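Long-range contact in phosphonate monoester hydrolase (Ruegeria pomeroyi, PDB 4UPK), which is an enzyme of the sulfatase family, a member of the alkaline phosphatase clan: residues Q67-V78 against P381-I392. Residues are numbered along the deposited sequence; the frame is centred on the assembly and turned at random.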
# COMPACT_ATOMS: atom_id res chain seq x y z
N GLN A 67 -13.30 43.36 -12.31
CA GLN A 67 -13.31 44.28 -13.45
C GLN A 67 -12.29 43.87 -14.54
O GLN A 67 -12.51 44.14 -15.72
CB GLN A 67 -13.04 45.72 -12.97
CG GLN A 67 -14.09 46.74 -13.43
CD GLN A 67 -15.48 46.39 -12.97
OE1 GLN A 67 -15.80 46.50 -11.79
NE2 GLN A 67 -16.32 45.93 -13.90
N ASP A 68 -11.21 43.18 -14.14
CA ASP A 68 -10.16 42.71 -15.04
C ASP A 68 -10.25 41.19 -15.27
O ASP A 68 -9.31 40.58 -15.79
CB ASP A 68 -8.79 43.12 -14.47
CG ASP A 68 -7.63 43.01 -15.44
OD1 ASP A 68 -7.80 43.41 -16.61
OD2 ASP A 68 -6.57 42.50 -15.03
N ALA A 69 -11.39 40.57 -14.91
CA ALA A 69 -11.56 39.11 -15.01
C ALA A 69 -12.99 38.65 -15.22
O ALA A 69 -13.84 39.43 -15.63
CB ALA A 69 -10.97 38.45 -13.76
N VAL A 70 -13.24 37.35 -14.94
CA VAL A 70 -14.55 36.70 -15.07
C VAL A 70 -15.19 36.44 -13.66
O VAL A 70 -14.58 35.79 -12.80
CB VAL A 70 -14.45 35.41 -15.93
CG1 VAL A 70 -15.83 34.81 -16.19
CG2 VAL A 70 -13.73 35.67 -17.25
N SER A 71 -16.40 36.98 -13.45
CA SER A 71 -17.19 36.84 -12.22
C SER A 71 -18.34 35.86 -12.45
O SER A 71 -19.03 35.96 -13.46
CB SER A 71 -17.76 38.19 -11.79
OG SER A 71 -16.72 39.12 -11.55
N PHE A 72 -18.54 34.93 -11.50
CA PHE A 72 -19.56 33.90 -11.54
C PHE A 72 -20.62 34.24 -10.49
O PHE A 72 -20.36 34.13 -9.28
CB PHE A 72 -18.92 32.50 -11.33
CG PHE A 72 -17.97 32.09 -12.43
CD1 PHE A 72 -16.66 32.56 -12.46
CD2 PHE A 72 -18.39 31.25 -13.46
CE1 PHE A 72 -15.78 32.18 -13.48
CE2 PHE A 72 -17.51 30.88 -14.49
CZ PHE A 72 -16.21 31.35 -14.49
N ARG A 73 -21.78 34.71 -10.96
CA ARG A 73 -22.89 35.18 -10.12
C ARG A 73 -23.85 34.15 -9.51
O ARG A 73 -24.60 34.50 -8.57
CB ARG A 73 -23.68 36.31 -10.83
CG ARG A 73 -22.81 37.53 -11.10
CD ARG A 73 -22.68 38.50 -9.92
NE ARG A 73 -21.52 39.39 -10.10
CZ ARG A 73 -21.52 40.51 -10.81
NH1 ARG A 73 -22.63 40.91 -11.42
NH2 ARG A 73 -20.42 41.23 -10.94
N ARG A 74 -23.86 32.89 -10.03
CA ARG A 74 -24.74 31.84 -9.52
C ARG A 74 -23.89 30.66 -9.03
O ARG A 74 -24.15 29.51 -9.38
CB ARG A 74 -25.76 31.43 -10.61
CG ARG A 74 -27.15 31.17 -10.05
CD ARG A 74 -28.22 31.15 -11.14
NE ARG A 74 -29.58 31.12 -10.58
CZ ARG A 74 -30.43 30.11 -10.71
NH1 ARG A 74 -30.09 29.02 -11.39
NH2 ARG A 74 -31.64 30.18 -10.16
N HIS A 75 -22.86 30.97 -8.21
CA HIS A 75 -21.90 30.01 -7.67
C HIS A 75 -22.27 29.58 -6.26
O HIS A 75 -22.42 30.41 -5.36
CB HIS A 75 -20.48 30.57 -7.74
CG HIS A 75 -19.42 29.56 -7.45
ND1 HIS A 75 -19.10 28.57 -8.36
CD2 HIS A 75 -18.66 29.39 -6.34
CE1 HIS A 75 -18.15 27.85 -7.79
NE2 HIS A 75 -17.86 28.29 -6.58
N TYR A 76 -22.39 28.25 -6.07
CA TYR A 76 -22.82 27.68 -4.80
C TYR A 76 -21.92 26.60 -4.30
O TYR A 76 -21.43 25.78 -5.07
CB TYR A 76 -24.27 27.14 -4.93
CG TYR A 76 -25.29 28.23 -5.17
CD1 TYR A 76 -25.52 28.73 -6.45
CD2 TYR A 76 -26.03 28.78 -4.13
CE1 TYR A 76 -26.38 29.81 -6.67
CE2 TYR A 76 -26.93 29.83 -4.34
CZ TYR A 76 -27.10 30.33 -5.62
OH TYR A 76 -27.99 31.36 -5.88
N SER A 77 -21.70 26.57 -2.97
CA SER A 77 -20.97 25.50 -2.30
C SER A 77 -21.86 24.23 -2.42
O SER A 77 -23.08 24.35 -2.30
CB SER A 77 -20.75 25.86 -0.83
OG SER A 77 -20.06 24.81 -0.19
N VAL A 78 -21.28 23.04 -2.72
CA VAL A 78 -22.06 21.80 -2.86
C VAL A 78 -22.28 21.12 -1.51
O VAL A 78 -23.03 20.15 -1.42
CB VAL A 78 -21.53 20.82 -3.94
CG1 VAL A 78 -21.29 21.52 -5.26
CG2 VAL A 78 -20.28 20.07 -3.47
N PRO A 381 -12.08 40.32 -19.96
CA PRO A 381 -12.16 41.11 -18.71
C PRO A 381 -13.54 41.75 -18.52
O PRO A 381 -14.10 42.28 -19.48
CB PRO A 381 -11.03 42.15 -18.87
CG PRO A 381 -10.79 42.25 -20.31
CD PRO A 381 -11.19 40.95 -20.95
N GLY A 382 -14.07 41.64 -17.30
CA GLY A 382 -15.38 42.19 -16.96
C GLY A 382 -16.56 41.30 -17.32
O GLY A 382 -17.71 41.72 -17.12
N HIS A 383 -16.30 40.08 -17.86
CA HIS A 383 -17.35 39.11 -18.22
C HIS A 383 -18.02 38.56 -16.94
O HIS A 383 -17.35 38.20 -15.96
CB HIS A 383 -16.82 37.99 -19.14
CG HIS A 383 -17.87 37.00 -19.57
ND1 HIS A 383 -18.86 37.34 -20.47
CD2 HIS A 383 -18.04 35.70 -19.21
CE1 HIS A 383 -19.62 36.26 -20.60
NE2 HIS A 383 -19.16 35.24 -19.88
N VAL A 384 -19.36 38.55 -16.97
CA VAL A 384 -20.20 38.12 -15.86
C VAL A 384 -20.97 36.86 -16.28
O VAL A 384 -21.70 36.88 -17.27
CB VAL A 384 -21.13 39.28 -15.38
CG1 VAL A 384 -22.18 38.81 -14.37
CG2 VAL A 384 -20.32 40.44 -14.80
N VAL A 385 -20.81 35.78 -15.50
CA VAL A 385 -21.46 34.49 -15.72
C VAL A 385 -22.71 34.36 -14.83
O VAL A 385 -22.63 34.58 -13.62
CB VAL A 385 -20.47 33.30 -15.56
CG1 VAL A 385 -21.16 31.94 -15.66
CG2 VAL A 385 -19.33 33.38 -16.59
N GLU A 386 -23.85 34.00 -15.44
CA GLU A 386 -25.15 33.83 -14.78
C GLU A 386 -25.58 32.36 -14.66
O GLU A 386 -26.51 32.05 -13.91
CB GLU A 386 -26.24 34.65 -15.52
CG GLU A 386 -25.97 36.14 -15.61
CD GLU A 386 -25.95 36.99 -14.34
OE1 GLU A 386 -26.36 36.50 -13.27
OE2 GLU A 386 -25.54 38.17 -14.44
N ALA A 387 -24.91 31.45 -15.40
CA ALA A 387 -25.19 30.01 -15.37
C ALA A 387 -24.89 29.42 -13.98
O ALA A 387 -23.98 29.91 -13.32
CB ALA A 387 -24.34 29.29 -16.41
N PRO A 388 -25.62 28.37 -13.50
CA PRO A 388 -25.29 27.80 -12.18
C PRO A 388 -23.94 27.09 -12.19
O PRO A 388 -23.68 26.21 -13.02
CB PRO A 388 -26.44 26.79 -11.91
CG PRO A 388 -27.47 27.09 -12.93
CD PRO A 388 -26.75 27.65 -14.12
N THR A 389 -23.06 27.52 -11.30
CA THR A 389 -21.73 26.93 -11.13
C THR A 389 -21.64 26.38 -9.72
O THR A 389 -22.37 26.83 -8.83
CB THR A 389 -20.58 27.88 -11.58
OG1 THR A 389 -20.59 29.06 -10.78
CG2 THR A 389 -20.65 28.26 -13.07
N GLU A 390 -20.79 25.36 -9.54
CA GLU A 390 -20.63 24.67 -8.27
C GLU A 390 -19.18 24.67 -7.83
O GLU A 390 -18.28 24.77 -8.65
CB GLU A 390 -21.17 23.24 -8.39
CG GLU A 390 -22.68 23.19 -8.49
CD GLU A 390 -23.30 21.83 -8.67
OE1 GLU A 390 -22.52 20.87 -8.85
OE2 GLU A 390 -24.54 21.72 -8.64
N SER A 391 -18.96 24.56 -6.50
CA SER A 391 -17.63 24.58 -5.88
C SER A 391 -16.70 23.48 -6.41
O SER A 391 -15.48 23.64 -6.41
CB SER A 391 -17.77 24.52 -4.36
OG SER A 391 -18.43 23.33 -3.96
N ILE A 392 -17.30 22.36 -6.87
CA ILE A 392 -16.62 21.19 -7.43
C ILE A 392 -16.05 21.44 -8.83
O ILE A 392 -15.27 20.63 -9.31
CB ILE A 392 -17.55 19.95 -7.38
CG1 ILE A 392 -18.86 20.18 -8.19
CG2 ILE A 392 -17.82 19.55 -5.93
CD1 ILE A 392 -19.61 18.93 -8.55
O HOH W 1 -16.35 40.40 -13.99
O HOH W 2 -22.26 31.33 -11.64
O HOH W 3 -17.85 23.04 -1.37
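F72 and V385 project together from neighbouring parallel strands, and V385 packs against the F72 ring: its CB sits 3.6 Å from F72 CD2, while CG2 lies above one face in an off-centre CH-pi contact, 4.2 Å from the ring centroid. V70 CG1, anti to its backbone N (chi1 -174°), also touches V385 CG2, so this methyl fits into the angle between V70 and the F72 ring; T389 CG2 meets F72 CD2 obliquely. F418 of helix 416-419 covers this apolar patch. On the reverse face R73 bends at chi2 (-83°), laying its guanidinium over V384, whose CG1 stands 3.6 Å above the plane near the rim.

Nearly straight bonds from S71 N to H383 O, V385 N to S71 O and R73 N to V385 O zip up the first strand pair. Both chains then turn a corner, at R73-R74 and A387, where one water bridges R74 N, A387 O and T389 OG1. Parallel pairing resumes with T389 N to R74 O and continues through Y76 N to T389 O and S391 N to Y76 O. Here H75 reaches across T389, and ND1 and T389 OG1 share a hydrogen bond (2.9 Å) at the ring edge. V78 CG1 packs against E390 CB, V78 CG2 meets I392 CG2 at 3.5 Å, and V78 N bonds S391 OG. This edge of the central mixed sheet thus pairs directly before and after the corner, where water bonds R74 N and A387 O.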